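Long-range contact in cellobiose 2-epimerase (Spirochaeta thermophila DSM 6192, PDB 5ZIG), which probably catalyses the reversible epimerisation of cellobiose to 4-O-beta-D-glucopyranosyl-D-mannose: residues 185-194 with 234-245. Numbering follows the deposited sequence.
Sequences TPAPKTMNTH and LGLYFAEDWAPM
Lys189 and Phe238 form an antiparallel hydrogen-bonded pair. Lys189 N donates to Phe238 O at 3.1 Å, and Phe238 N returns a bond to Lys189 O. A straighter third bond follows where the strand turns into the helix, from Met191 N to Leu236 O (2.9 Å, 172° at the hydrogen). A water also bridges Leu236 O to Asn192 N, in the first turn of that helix.

On the face shared with Phe238, the Lys189 chain runs extended beyond CG, and the Lys189 and Trp242 side chains cross at about a right angle. Lys189 CD lies over the Trp242 six-membered ring, 4.1 Å from its centroid, a CH-pi contact. Lys189 NZ then reaches Glu240 O at 2.7 Å, in the carbonyl plane on a lone pair. The far edge of the indole points at the face of His194 in a T-shaped pair, with Trp242 CH2 3.4 Å from His194 CE1 and the planes at 62°.

Met191 CG, anti to the backbone N (chi1 157°), meets Leu234 CD2. Bends further out bring Met191 CE to Leu236 CD2 (3.7 Å). At the other end, Met245 SD packs on Ala187 CB and Pro188 CD.

Further out, His194 ND1 donates to Thr190 O (2.8 Å), which lies in the ring plane and helps fix the ring's rotation, while NE2 bonds to Tyr164 N. Thr190 OG1 caps the helix at Thr193 N and also bonds to Glu166. His227 stacks on Trp242.

The sheet edge thus ties the start of helix 191-208 to the loop after helix 211-228, in the (alpha/alpha)6 barrel of the N-acylglucosamine 2-epimerase family. Lys189 NZ is gripped by Glu240 O, Gly162 O and a salt bridge to Asp158, which probably keeps the amine charged beside the indole.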
loop_
_atom_site.group_PDB
_atom_site.type_symbol
_atom_site.label_atom_id
_atom_site.label_comp_id
_atom_site.label_asym_id
_atom_site.label_seq_id
_atom_site.Cartn_x
_atom_site.Cartn_y
_atom_site.Cartn_z
ATOM N N THR A 185 16.762 17.231 -12.421
ATOM C CA THR A 185 15.739 18.093 -11.896
ATOM C C THR A 185 14.727 17.255 -11.176
ATOM O O THR A 185 14.114 16.397 -11.759
ATOM C CB THR A 185 14.979 18.787 -13.013
ATOM O OG1 THR A 185 15.868 19.543 -13.825
ATOM C CG2 THR A 185 13.962 19.669 -12.430
ATOM N N PRO A 186 14.525 17.552 -9.916
ATOM C CA PRO A 186 13.610 16.742 -9.104
ATOM C C PRO A 186 12.164 16.951 -9.538
ATOM O O PRO A 186 11.797 17.985 -10.111
ATOM C CB PRO A 186 13.862 17.241 -7.672
ATOM C CG PRO A 186 14.428 18.632 -7.841
ATOM C CD PRO A 186 15.136 18.670 -9.166
ATOM N N ALA A 187 11.343 15.930 -9.282
ATOM C CA ALA A 187 9.965 15.949 -9.774
ATOM C C ALA A 187 9.039 16.560 -8.726
ATOM O O ALA A 187 9.079 16.148 -7.559
ATOM C CB ALA A 187 9.498 14.536 -10.122
ATOM N N PRO A 188 8.225 17.558 -9.080
ATOM C CA PRO A 188 7.291 18.116 -8.089
ATOM C C PRO A 188 6.121 17.196 -7.767
ATOM O O PRO A 188 5.519 17.352 -6.694
ATOM C CB PRO A 188 6.816 19.427 -8.747
ATOM C CG PRO A 188 7.814 19.703 -9.866
ATOM C CD PRO A 188 8.213 18.330 -10.335
ATOM N N LYS A 189 5.802 16.228 -8.635
ATOM C CA LYS A 189 4.708 15.295 -8.381
ATOM C C LYS A 189 5.106 13.864 -8.758
ATOM O O LYS A 189 5.897 13.642 -9.683
ATOM C CB LYS A 189 3.452 15.729 -9.150
ATOM C CG LYS A 189 2.831 17.022 -8.637
ATOM C CD LYS A 189 1.878 17.642 -9.644
ATOM C CE LYS A 189 1.267 18.933 -9.066
ATOM N NZ LYS A 189 0.347 19.630 -10.018
ATOM N N THR A 190 4.551 12.888 -8.026
ATOM C CA THR A 190 4.803 11.471 -8.287
ATOM C C THR A 190 3.484 10.690 -8.290
ATOM O O THR A 190 2.564 11.003 -7.520
ATOM C CB THR A 190 5.806 10.853 -7.239
ATOM O OG1 THR A 190 5.200 10.779 -5.942
ATOM C CG2 THR A 190 7.108 11.664 -7.139
ATOM N N MET A 191 3.388 9.683 -9.180
ATOM C CA MET A 191 2.249 8.758 -9.159
ATOM C C MET A 191 2.142 8.090 -7.802
ATOM O O MET A 191 1.046 7.934 -7.252
ATOM C CB MET A 191 2.409 7.729 -10.293
ATOM C CG MET A 191 1.696 6.333 -10.232
ATOM S SD MET A 191 2.244 5.168 -8.968
ATOM C CE MET A 191 3.859 4.750 -9.671
ATOM N N ASN A 192 3.290 7.766 -7.218
ATOM C CA ASN A 192 3.313 6.984 -5.997
ATOM C C ASN A 192 2.548 7.690 -4.884
ATOM O O ASN A 192 1.675 7.099 -4.234
ATOM C CB ASN A 192 4.770 6.731 -5.612
ATOM C CG ASN A 192 4.894 5.842 -4.422
ATOM O OD1 ASN A 192 4.370 4.729 -4.407
ATOM N ND2 ASN A 192 5.582 6.329 -3.402
ATOM N N THR A 193 2.849 8.974 -4.673
ATOM C CA THR A 193 2.144 9.739 -3.653
ATOM C C THR A 193 0.674 9.927 -4.009
ATOM O O THR A 193 -0.202 9.867 -3.134
ATOM C CB THR A 193 2.836 11.089 -3.460
ATOM O OG1 THR A 193 4.101 10.873 -2.812
ATOM C CG2 THR A 193 1.989 11.993 -2.610
ATOM N N HIS A 194 0.373 10.136 -5.286
ATOM C CA HIS A 194 -1.026 10.307 -5.663
ATOM C C HIS A 194 -1.825 9.035 -5.415
ATOM O O HIS A 194 -2.969 9.101 -4.945
ATOM C CB HIS A 194 -1.130 10.764 -7.115
ATOM C CG HIS A 194 -0.899 12.233 -7.273
ATOM N ND1 HIS A 194 0.362 12.777 -7.358
ATOM C CD2 HIS A 194 -1.760 13.277 -7.279
ATOM C CE1 HIS A 194 0.266 14.089 -7.462
ATOM N NE2 HIS A 194 -1.009 14.421 -7.412
ATOM N N LEU A 234 1.225 3.174 -15.647
ATOM C CA LEU A 234 1.171 4.377 -14.842
ATOM C C LEU A 234 2.504 5.089 -14.952
ATOM O O LEU A 234 3.537 4.521 -14.576
ATOM C CB LEU A 234 0.890 4.041 -13.388
ATOM C CG LEU A 234 -0.536 3.885 -12.916
ATOM C CD1 LEU A 234 -1.221 2.772 -13.709
ATOM C CD2 LEU A 234 -0.460 3.569 -11.440
ATOM N N GLY A 235 2.479 6.323 -15.460
ATOM C CA GLY A 235 3.682 7.136 -15.455
ATOM C C GLY A 235 4.220 7.316 -14.048
ATOM O O GLY A 235 3.480 7.284 -13.064
ATOM N N LEU A 236 5.529 7.512 -13.949
ATOM C CA LEU A 236 6.119 7.609 -12.619
ATOM C C LEU A 236 6.155 9.042 -12.088
ATOM O O LEU A 236 5.661 9.308 -10.988
ATOM C CB LEU A 236 7.531 7.010 -12.633
ATOM C CG LEU A 236 7.595 5.502 -12.899
ATOM C CD1 LEU A 236 9.028 5.008 -12.900
ATOM C CD2 LEU A 236 6.775 4.739 -11.874
ATOM N N TYR A 237 6.716 9.968 -12.864
ATOM C CA TYR A 237 7.181 11.251 -12.362
ATOM C C TYR A 237 6.697 12.375 -13.269
ATOM O O TYR A 237 6.745 12.253 -14.497
ATOM C CB TYR A 237 8.715 11.271 -12.282
ATOM C CG TYR A 237 9.346 10.153 -11.466
ATOM C CD1 TYR A 237 9.049 9.999 -10.110
ATOM C CD2 TYR A 237 10.274 9.281 -12.039
ATOM C CE1 TYR A 237 9.632 8.992 -9.353
ATOM C CE2 TYR A 237 10.873 8.268 -11.287
ATOM C CZ TYR A 237 10.546 8.136 -9.946
ATOM O OH TYR A 237 11.138 7.141 -9.198
ATOM N N PHE A 238 6.250 13.481 -12.665
ATOM C CA PHE A 238 5.565 14.520 -13.429
ATOM C C PHE A 238 5.943 15.916 -12.942
ATOM O O PHE A 238 6.117 16.147 -11.742
ATOM C CB PHE A 238 4.042 14.344 -13.341
ATOM C CG PHE A 238 3.559 12.964 -13.729
ATOM C CD1 PHE A 238 3.526 11.940 -12.801
ATOM C CD2 PHE A 238 3.130 12.704 -15.028
ATOM C CE1 PHE A 238 3.076 10.653 -13.168
ATOM C CE2 PHE A 238 2.677 11.447 -15.398
ATOM C CZ PHE A 238 2.646 10.413 -14.467
ATOM N N ALA A 239 6.036 16.853 -13.891
ATOM C CA ALA A 239 6.204 18.268 -13.567
ATOM C C ALA A 239 4.940 18.814 -12.908
ATOM O O ALA A 239 3.918 18.134 -12.796
ATOM C CB ALA A 239 6.531 19.085 -14.821
ATOM N N GLU A 240 5.010 20.083 -12.492
ATOM C CA GLU A 240 3.856 20.722 -11.866
ATOM C C GLU A 240 2.648 20.704 -12.795
ATOM O O GLU A 240 1.542 20.340 -12.375
ATOM C CB GLU A 240 4.206 22.154 -11.453
ATOM C CG GLU A 240 3.322 22.710 -10.354
ATOM C CD GLU A 240 3.380 24.231 -10.259
ATOM O OE1 GLU A 240 3.936 24.865 -11.185
ATOM O OE2 GLU A 240 2.870 24.781 -9.255
ATOM N N ASP A 241 2.849 21.053 -14.077
ATOM C CA ASP A 241 1.786 21.019 -15.073
ATOM C C ASP A 241 1.553 19.615 -15.652
ATOM O O ASP A 241 0.934 19.501 -16.717
ATOM C CB ASP A 241 2.077 22.017 -16.204
ATOM C CG ASP A 241 3.311 21.653 -17.022
ATOM O OD1 ASP A 241 3.934 20.593 -16.784
ATOM O OD2 ASP A 241 3.670 22.444 -17.916
ATOM N N TRP A 242 2.054 18.567 -14.993
ATOM C CA TRP A 242 1.783 17.152 -15.296
ATOM C C TRP A 242 2.546 16.647 -16.512
ATOM O O TRP A 242 2.278 15.556 -16.993
ATOM C CB TRP A 242 0.284 16.874 -15.468
ATOM C CG TRP A 242 -0.395 16.871 -14.153
ATOM C CD1 TRP A 242 -1.223 17.841 -13.647
ATOM C CD2 TRP A 242 -0.267 15.872 -13.132
ATOM N NE1 TRP A 242 -1.632 17.488 -12.379
ATOM C CE2 TRP A 242 -1.063 16.284 -12.043
ATOM C CE3 TRP A 242 0.439 14.662 -13.036
ATOM C CZ2 TRP A 242 -1.173 15.534 -10.874
ATOM C CZ3 TRP A 242 0.320 13.916 -11.882
ATOM C CH2 TRP A 242 -0.471 14.359 -10.810
ATOM N N ALA A 243 3.505 17.406 -17.011
ATOM C CA ALA A 243 4.376 16.880 -18.040
ATOM C C ALA A 243 5.145 15.677 -17.489
ATOM O O ALA A 243 5.604 15.700 -16.335
ATOM C CB ALA A 243 5.337 17.969 -18.532
ATOM N N PRO A 244 5.282 14.603 -18.271
ATOM C CA PRO A 244 6.073 13.446 -17.826
ATOM C C PRO A 244 7.538 13.794 -17.592
ATOM O O PRO A 244 8.172 14.481 -18.393
ATOM C CB PRO A 244 5.919 12.458 -18.985
ATOM C CG PRO A 244 4.629 12.870 -19.637
ATOM C CD PRO A 244 4.583 14.337 -19.540
ATOM N N MET A 245 8.087 13.298 -16.490
ATOM C CA MET A 245 9.511 13.434 -16.222
ATOM C C MET A 245 10.145 12.051 -16.120
ATOM O O MET A 245 9.550 11.132 -15.550
ATOM C CB MET A 245 9.762 14.226 -14.937
ATOM C CG MET A 245 9.325 15.674 -15.024
ATOM S SD MET A 245 9.399 16.513 -13.428
ATOM C CE MET A 245 11.166 16.490 -13.084
HETATM O O HOH W 1 5.929 7.449 -8.458
#